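Local coordinates for exoribonuclease II, mitochondrial (Candida glabrata, PDB 6F3H), which degrades mitochondrial RNA from its 3' end as a metal-binding exoribonuclease, the nuclease component of the mtEXO degradosome, at residues N300-G305 / Q330-S335; K374-A379 / M470-F475. The protein carries 1 engineered substitution. One frame throughout, in Å; residues are numbered along the deposited sequence.

Contact 1. Residues N300-G305 / Q330-S335; sequences NDYAAG and QDVTRS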
ATOM      1  N   ASN A 300     -20.360  13.632  -6.039  1.00 40.53           N
ATOM      2  CA  ASN A 300     -19.259  13.463  -5.122  1.00 45.68           C
ATOM      3  C   ASN A 300     -18.835  12.005  -5.048  1.00 51.57           C
ATOM      4  O   ASN A 300     -17.660  11.682  -5.248  1.00 54.77           O
ATOM      5  CB  ASN A 300     -19.679  14.007  -3.771  1.00 49.75           C
ATOM      6  CG  ASN A 300     -18.590  13.945  -2.774  1.00 57.59           C
ATOM      7  OD1 ASN A 300     -17.511  14.476  -2.980  1.00 58.75           O
ATOM      8  ND2 ASN A 300     -18.864  13.297  -1.659  1.00 68.40           N
ATOM      9  N   ASP A 301     -19.783  11.104  -4.792  1.00 46.85           N
ATOM     10  CA  ASP A 301     -19.430   9.696  -4.746  1.00 44.27           C
ATOM     11  C   ASP A 301     -18.829   9.217  -6.063  1.00 44.88           C
ATOM     12  O   ASP A 301     -18.110   8.219  -6.074  1.00 51.41           O
ATOM     13  CB  ASP A 301     -20.657   8.861  -4.364  1.00 47.21           C
ATOM     14  CG  ASP A 301     -20.950   8.904  -2.867  1.00 50.07           C
ATOM     15  OD1 ASP A 301     -20.003   9.177  -2.116  1.00 53.42           O
ATOM     16  OD2 ASP A 301     -22.088   8.635  -2.419  1.00 49.01           O
ATOM     17  N   TYR A 302     -19.069   9.906  -7.170  1.00 42.65           N
ATOM     18  CA  TYR A 302     -18.418   9.474  -8.401  1.00 42.85           C
ATOM     19  C   TYR A 302     -16.975   9.968  -8.479  1.00 43.74           C
ATOM     20  O   TYR A 302     -16.062   9.172  -8.701  1.00 44.41           O
ATOM     21  CB  TYR A 302     -19.222   9.940  -9.616  1.00 46.42           C
ATOM     22  CG  TYR A 302     -18.860   9.224 -10.900  1.00 49.93           C
ATOM     23  CD1 TYR A 302     -19.485   8.042 -11.271  1.00 47.19           C
ATOM     24  CD2 TYR A 302     -17.876   9.724 -11.733  1.00 56.77           C
ATOM     25  CE1 TYR A 302     -19.132   7.382 -12.448  1.00 51.26           C
ATOM     26  CE2 TYR A 302     -17.518   9.078 -12.906  1.00 57.01           C
ATOM     27  CZ  TYR A 302     -18.144   7.913 -13.258  1.00 55.89           C
ATOM     28  OH  TYR A 302     -17.766   7.292 -14.427  1.00 62.30           O
ATOM     29  N   ALA A 303     -16.749  11.269  -8.265  1.00 45.60           N
ATOM     30  CA  ALA A 303     -15.398  11.834  -8.336  1.00 40.04           C
ATOM     31  C   ALA A 303     -14.453  11.172  -7.348  1.00 46.00           C
ATOM     32  O   ALA A 303     -13.261  11.001  -7.635  1.00 50.42           O
ATOM     33  CB  ALA A 303     -15.436  13.332  -8.075  1.00 40.24           C
ATOM     34  N   ALA A 304     -14.952  10.849  -6.156  1.00 41.49           N
ATOM     35  CA  ALA A 304     -14.165  10.193  -5.133  1.00 39.73           C
ATOM     36  C   ALA A 304     -13.832   8.752  -5.467  1.00 54.70           C
ATOM     37  O   ALA A 304     -12.937   8.186  -4.839  1.00 62.84           O
ATOM     38  CB  ALA A 304     -14.923  10.250  -3.828  1.00 39.77           C
ATOM     39  N   GLY A 305     -14.498   8.154  -6.447  1.00 50.76           N
ATOM     40  CA  GLY A 305     -14.256   6.772  -6.815  1.00 52.21           C
ATOM     41  C   GLY A 305     -15.047   5.743  -6.044  1.00 56.30           C
ATOM     42  O   GLY A 305     -14.716   4.554  -6.112  1.00 65.35           O
ATOM     43  N   GLN A 330     -19.274  15.521 -23.789  1.00 80.53           N
ATOM     44  CA  GLN A 330     -17.969  15.110 -23.281  1.00 70.14           C
ATOM     45  C   GLN A 330     -18.018  13.803 -22.496  1.00 71.56           C
ATOM     46  O   GLN A 330     -19.007  13.500 -21.824  1.00 72.05           O
ATOM     47  CB  GLN A 330     -17.425  16.213 -22.395  1.00 64.74           C
ATOM     48  CG  GLN A 330     -17.902  17.562 -22.856  1.00 67.36           C
ATOM     49  CD  GLN A 330     -17.057  18.681 -22.322  1.00 75.80           C
ATOM     50  OE1 GLN A 330     -15.870  18.492 -22.033  1.00 78.25           O
ATOM     51  NE2 GLN A 330     -17.648  19.869 -22.208  1.00 79.14           N
ATOM     52  N   ASP A 331     -16.912  13.051 -22.551  1.00 73.17           N
ATOM     53  CA  ASP A 331     -16.879  11.739 -21.918  1.00 70.37           C
ATOM     54  C   ASP A 331     -17.045  11.877 -20.415  1.00 64.37           C
ATOM     55  O   ASP A 331     -16.505  12.787 -19.780  1.00 66.31           O
ATOM     56  CB  ASP A 331     -15.582  10.996 -22.262  1.00 72.76           C
ATOM     57  N   VAL A 332     -17.805  10.954 -19.846  1.00 61.55           N
ATOM     58  CA  VAL A 332     -18.187  11.031 -18.444  1.00 54.55           C
ATOM     59  C   VAL A 332     -17.029  10.500 -17.630  1.00 54.13           C
ATOM     60  O   VAL A 332     -16.805   9.286 -17.588  1.00 58.18           O
ATOM     61  CB  VAL A 332     -19.462  10.232 -18.173  1.00 53.11           C
ATOM     62  CG1 VAL A 332     -19.714  10.073 -16.687  1.00 46.66           C
ATOM     63  CG2 VAL A 332     -20.641  10.873 -18.877  1.00 54.69           C
ATOM     64  N   THR A 333     -16.325  11.408 -16.954  1.00 51.84           N
ATOM     65  CA  THR A 333     -15.101  11.124 -16.221  1.00 43.47           C
ATOM     66  C   THR A 333     -15.214  11.760 -14.853  1.00 44.23           C
ATOM     67  O   THR A 333     -15.902  12.759 -14.675  1.00 53.75           O
ATOM     68  CB  THR A 333     -13.860  11.688 -16.945  1.00 42.69           C
ATOM     69  OG1 THR A 333     -13.872  13.124 -16.908  1.00 47.43           O
ATOM     70  CG2 THR A 333     -13.831  11.273 -18.383  1.00 40.84           C
ATOM     71  N   ARG A 334     -14.480  11.210 -13.897  1.00 40.30           N
ATOM     72  CA  ARG A 334     -14.534  11.764 -12.555  1.00 40.25           C
ATOM     73  C   ARG A 334     -14.186  13.236 -12.572  1.00 40.42           C
ATOM     74  O   ARG A 334     -14.831  14.033 -11.891  1.00 49.77           O
ATOM     75  CB  ARG A 334     -13.560  11.026 -11.657  1.00 47.33           C
ATOM     76  CG  ARG A 334     -13.509   9.537 -11.905  1.00 46.99           C
ATOM     77  CD  ARG A 334     -13.879   8.758 -10.691  1.00 49.10           C
ATOM     78  NE  ARG A 334     -12.904   8.960  -9.644  1.00 56.08           N
ATOM     79  CZ  ARG A 334     -11.854   8.176  -9.458  1.00 61.72           C
ATOM     80  NH1 ARG A 334     -11.670   7.138 -10.271  1.00 57.37           N
ATOM     81  NH2 ARG A 334     -10.990   8.439  -8.471  1.00 63.14           N
ATOM     82  N   SER A 335     -13.159  13.608 -13.345  1.00 40.55           N
ATOM     83  CA  SER A 335     -12.793  15.014 -13.506  1.00 43.83           C
ATOM     84  C   SER A 335     -13.989  15.837 -13.889  1.00 44.43           C
ATOM     85  O   SER A 335     -14.143  16.986 -13.457  1.00 46.19           O
ATOM     86  CB  SER A 335     -11.719  15.176 -14.564  1.00 40.91           C
ATOM     87  OG  SER A 335     -10.521  14.632 -14.087  1.00 56.02           O
TER

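Contact 2. Residues K374-A379 / M470-F475; sequences KLYDTA and MLPKSF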
ATOM      1  N   LYS A 374     -13.374  10.425  17.876  1.00 81.35           N
ATOM      2  CA  LYS A 374     -13.936  10.931  19.123  1.00 81.62           C
ATOM      3  C   LYS A 374     -13.288  10.262  20.332  1.00 70.92           C
ATOM      4  O   LYS A 374     -13.177  10.875  21.396  1.00 67.75           O
ATOM      5  CB  LYS A 374     -15.450  10.730  19.125  1.00 88.26           C
ATOM      6  CG  LYS A 374     -16.196  11.605  18.116  1.00 92.28           C
ATOM      7  CD  LYS A 374     -17.587  12.038  18.616  1.00 96.75           C
ATOM      8  CE  LYS A 374     -17.531  12.716  19.993  1.00 96.61           C
ATOM      9  NZ  LYS A 374     -18.736  13.573  20.256  1.00 92.47           N
ATOM     10  N   LEU A 375     -12.859   9.014  20.189  1.00 66.27           N
ATOM     11  CA  LEU A 375     -12.063   8.376  21.232  1.00 67.46           C
ATOM     12  C   LEU A 375     -10.640   8.911  21.238  1.00 69.57           C
ATOM     13  O   LEU A 375     -10.094   9.242  22.294  1.00 73.45           O
ATOM     14  CB  LEU A 375     -12.061   6.863  21.009  1.00 65.43           C
ATOM     15  CG  LEU A 375     -11.340   5.862  21.908  1.00 65.19           C
ATOM     16  CD1 LEU A 375     -11.680   4.444  21.488  1.00 59.53           C
ATOM     17  CD2 LEU A 375      -9.871   6.016  21.757  1.00 65.96           C
ATOM     18  N   TYR A 376     -10.011   8.956  20.065  1.00 68.20           N
ATOM     19  CA  TYR A 376      -8.616   9.358  19.969  1.00 67.07           C
ATOM     20  C   TYR A 376      -8.392  10.748  20.524  1.00 75.00           C
ATOM     21  O   TYR A 376      -7.356  11.023  21.138  1.00 80.52           O
ATOM     22  CB  TYR A 376      -8.163   9.341  18.517  1.00 58.89           C
ATOM     23  CG  TYR A 376      -7.486   8.070  18.105  1.00 51.09           C
ATOM     24  CD1 TYR A 376      -7.834   6.862  18.666  1.00 46.89           C
ATOM     25  CD2 TYR A 376      -6.459   8.094  17.174  1.00 52.50           C
ATOM     26  CE1 TYR A 376      -7.205   5.702  18.280  1.00 52.33           C
ATOM     27  CE2 TYR A 376      -5.807   6.950  16.797  1.00 53.52           C
ATOM     28  CZ  TYR A 376      -6.177   5.749  17.347  1.00 56.22           C
ATOM     29  OH  TYR A 376      -5.515   4.596  16.947  1.00 58.49           O
ATOM     30  N   ASP A 377      -9.339  11.646  20.296  1.00 77.58           N
ATOM     31  CA  ASP A 377      -9.170  13.008  20.773  1.00 89.70           C
ATOM     32  C   ASP A 377      -9.138  13.067  22.290  1.00 93.39           C
ATOM     33  O   ASP A 377      -8.435  13.908  22.861  1.00 96.08           O
ATOM     34  CB  ASP A 377     -10.285  13.887  20.224  1.00103.59           C
ATOM     35  CG  ASP A 377     -10.163  14.097  18.733  1.00114.05           C
ATOM     36  OD1 ASP A 377      -9.077  13.787  18.194  1.00119.59           O
ATOM     37  OD2 ASP A 377     -11.148  14.546  18.102  1.00113.16           O
ATOM     38  N   THR A 378      -9.882  12.194  22.962  1.00 92.71           N
ATOM     39  CA  THR A 378      -9.920  12.220  24.415  1.00 88.76           C
ATOM     40  C   THR A 378      -9.175  11.054  25.044  1.00 81.70           C
ATOM     41  O   THR A 378      -9.272  10.856  26.258  1.00 79.93           O
ATOM     42  CB  THR A 378     -11.362  12.244  24.920  1.00 95.44           C
ATOM     43  OG1 THR A 378     -11.357  11.954  26.323  1.00 99.67           O
ATOM     44  CG2 THR A 378     -12.210  11.210  24.196  1.00 95.70           C
ATOM     45  N   ALA A 379      -8.408  10.301  24.269  1.00 81.81           N
ATOM     46  CA  ALA A 379      -7.684   9.176  24.832  1.00 82.97           C
ATOM     47  C   ALA A 379      -6.363   9.669  25.389  1.00 83.61           C
ATOM     48  O   ALA A 379      -5.777  10.631  24.879  1.00 73.86           O
ATOM     49  CB  ALA A 379      -7.427   8.095  23.782  1.00 79.78           C
HETATM   50  N   MSE A 470      -1.635   6.565  12.800  1.00 51.39           N
HETATM   51  CA  MSE A 470      -2.146   5.331  13.325  1.00 55.75           C
HETATM   52  C   MSE A 470      -2.509   5.402  14.820  1.00 58.01           C
HETATM   53  O   MSE A 470      -3.451   4.742  15.250  1.00 61.81           O
HETATM   54  CB  MSE A 470      -1.128   4.240  13.061  1.00 62.26           C
HETATM   55  CG  MSE A 470      -1.393   2.953  13.752  1.00 74.45           C
HETATM   56 SE   MSE A 470       0.246   2.044  13.900  1.00 94.03          SE
HETATM   57  CE  MSE A 470       0.105   1.078  12.441  1.00 88.54           C
ATOM     58  N   LEU A 471      -1.781   6.202  15.599  1.00 54.28           N
ATOM     59  CA  LEU A 471      -1.939   6.323  17.050  1.00 56.66           C
ATOM     60  C   LEU A 471      -2.473   7.705  17.444  1.00 62.86           C
ATOM     61  O   LEU A 471      -2.354   8.662  16.672  1.00 67.81           O
ATOM     62  CB  LEU A 471      -0.592   6.074  17.730  1.00 58.32           C
ATOM     63  CG  LEU A 471      -0.072   4.638  17.814  1.00 62.41           C
ATOM     64  CD1 LEU A 471       1.445   4.586  17.934  1.00 61.71           C
ATOM     65  CD2 LEU A 471      -0.680   3.961  18.999  1.00 62.48           C
ATOM     66  N   PRO A 472      -3.083   7.849  18.628  1.00 60.59           N
ATOM     67  CA  PRO A 472      -3.636   9.162  19.017  1.00 60.23           C
ATOM     68  C   PRO A 472      -2.550  10.211  19.220  1.00 60.79           C
ATOM     69  O   PRO A 472      -1.386   9.897  19.454  1.00 61.74           O
ATOM     70  CB  PRO A 472      -4.368   8.885  20.338  1.00 57.46           C
ATOM     71  CG  PRO A 472      -4.451   7.412  20.466  1.00 54.50           C
ATOM     72  CD  PRO A 472      -3.408   6.786  19.596  1.00 53.53           C
ATOM     73  N   LYS A 473      -2.956  11.485  19.174  1.00 59.93           N
ATOM     74  CA  LYS A 473      -1.986  12.558  19.376  1.00 57.40           C
ATOM     75  C   LYS A 473      -1.336  12.436  20.732  1.00 63.30           C
ATOM     76  O   LYS A 473      -0.122  12.602  20.859  1.00 70.21           O
ATOM     77  CB  LYS A 473      -2.640  13.937  19.257  1.00 55.26           C
ATOM     78  N   SER A 474      -2.131  12.143  21.759  1.00 64.07           N
ATOM     79  CA  SER A 474      -1.596  12.081  23.114  1.00 66.67           C
ATOM     80  C   SER A 474      -0.469  11.070  23.218  1.00 65.91           C
ATOM     81  O   SER A 474       0.599  11.365  23.757  1.00 74.86           O
ATOM     82  CB  SER A 474      -2.702  11.722  24.092  1.00 71.03           C
ATOM     83  OG  SER A 474      -3.048  10.367  23.944  1.00 73.08           O
ATOM     84  N   PHE A 475      -0.687   9.873  22.696  1.00 60.83           N
ATOM     85  CA  PHE A 475       0.331   8.837  22.746  1.00 59.58           C
ATOM     86  C   PHE A 475       1.552   9.209  21.923  1.00 58.88           C
ATOM     87  O   PHE A 475       2.663   8.749  22.217  1.00 57.99           O
ATOM     88  CB  PHE A 475      -0.244   7.525  22.215  1.00 63.39           C
ATOM     89  CG  PHE A 475      -1.274   6.895  23.108  1.00 64.29           C
ATOM     90  CD1 PHE A 475      -2.354   7.620  23.572  1.00 67.96           C
ATOM     91  CD2 PHE A 475      -1.190   5.554  23.431  1.00 61.89           C
ATOM     92  CE1 PHE A 475      -3.299   7.040  24.383  1.00 70.38           C
ATOM     93  CE2 PHE A 475      -2.133   4.964  24.240  1.00 64.51           C
ATOM     94  CZ  PHE A 475      -3.191   5.700  24.714  1.00 68.78           C
TER

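Contact 1. Residues N300-G305 / Q330-S335
R334 lays its side chain across the C-terminal end of helix 293-303, overlapping the backbone of A303 and G305 and the flank of Y302. Its CB packs on CA of A303 at 3.9 Å, close to where the two backbones come nearest. From there CG lies beside the arginine's own backbone N, and bends at chi2 and chi3 fold the chain along the helix end. The result is a nearly straight hydrogen bond from NE of R334 to O of A303, 2.9 Å long with an angle of 171° at the hydrogen. The oxygen sits at the edge of the guanidinium, almost in its plane, whereas the donor stands well above the carbonyl plane of A303. Over one guanidinium face, set toward the rim, comes CA of G305. This glycine follows the helix with positive phi, in a Schellman motif, its N bonded back to the carbonyl of Y302.

The CG of Y302 is anti to the backbone N (chi1 -164°), which lays the ring along residues 332-334. The ring turns an edge to the backbone, with CE2 3.8 Å from N of R334, and carries CZ to 4.3 Å from CG1 of V332, the two side chains crossing at about a right angle.

T333 is the N-cap of helix 334-343, and its OG1 takes the N-H of L336; the start of this helix lies against the end of helix 293-303. Beyond the pair, D821 binds N of R334 and OG of S335, and ND2 of N357 hydrogen-bonds to O of A304. Helix 311-322 covers Y302 and V332 through I317, strand 808-818 touches T333 and S335 through H818, and helix 725-761 offers NE2 of H748 for a weak hydrogen bond with NH2 of R334.

Contact 2. Residues K374-A379 / M470-F475
Y376, near the C-terminal end of helix 369-378, meets P472 first, with its aromatic face. CG of P472 stands 3.7 Å from the centroid of the ring and only 1° off its normal, a CH-pi contact squarely over the centre. CD of the proline lies nearer the far half of the ring, 3.7 Å from CE2 of Y376, so the pyrrolidine spans the same face, the two side chains crossing at about a right angle.

Farther out on Y376, the hydroxyl donates to the carbonyl of M470, a selenomethionine here, with OH and O 2.7 Å apart. The donor is tilted somewhat from the carbonyl plane and the acceptor lies at the ring edge. S454 of helix 449-456 forms a second hydrogen bond with this OH, so the buried hydroxyl is gripped twice, and those bonds together with the proline should hold the ring's orientation.

Three residues on, A379 directs its CB at the partner. Its carbonyl oxygen accepts from OG of S474 at 2.9 Å, the donor rising above the carbonyl plane. A chi1 of 73° brings that OG between the backbone N and the carbonyl carbon of S474, facing A379. Beside it, CE1 of F475 comes 4.3 Å from CB of A379, while the ring of F435 meets that of F475.

P472 occupies the N-cap position of helix 473-479. The arrangement is thus a proline-aromatic CH-pi contact at a helix N terminus, flanked by two hydrogen bonds, and it joins helix 369-378 to helix 473-479, which lies within the RNB family region.

In the fold
Following the chain from the N terminus, contact 1 comes first: it closes a short loop of 24 residues holding helix 311-322, and brings the end of helix 293-303 against the start of helix 334-343. The chain then runs on to helix 369-378, where contact 2 opens. Its loop of 90 residues carries strands 410-416 and 421-429, helix 449-456 and the magnesium ligands D401 and D410, before returning at helix 473-479. The two loops stand in series, neither nesting nor crossing, with contact centres 34 Å apart. Contact 1 belongs to a largely helical region beside strand 808-818; contact 2 ties helix 369-378 to helix 473-479.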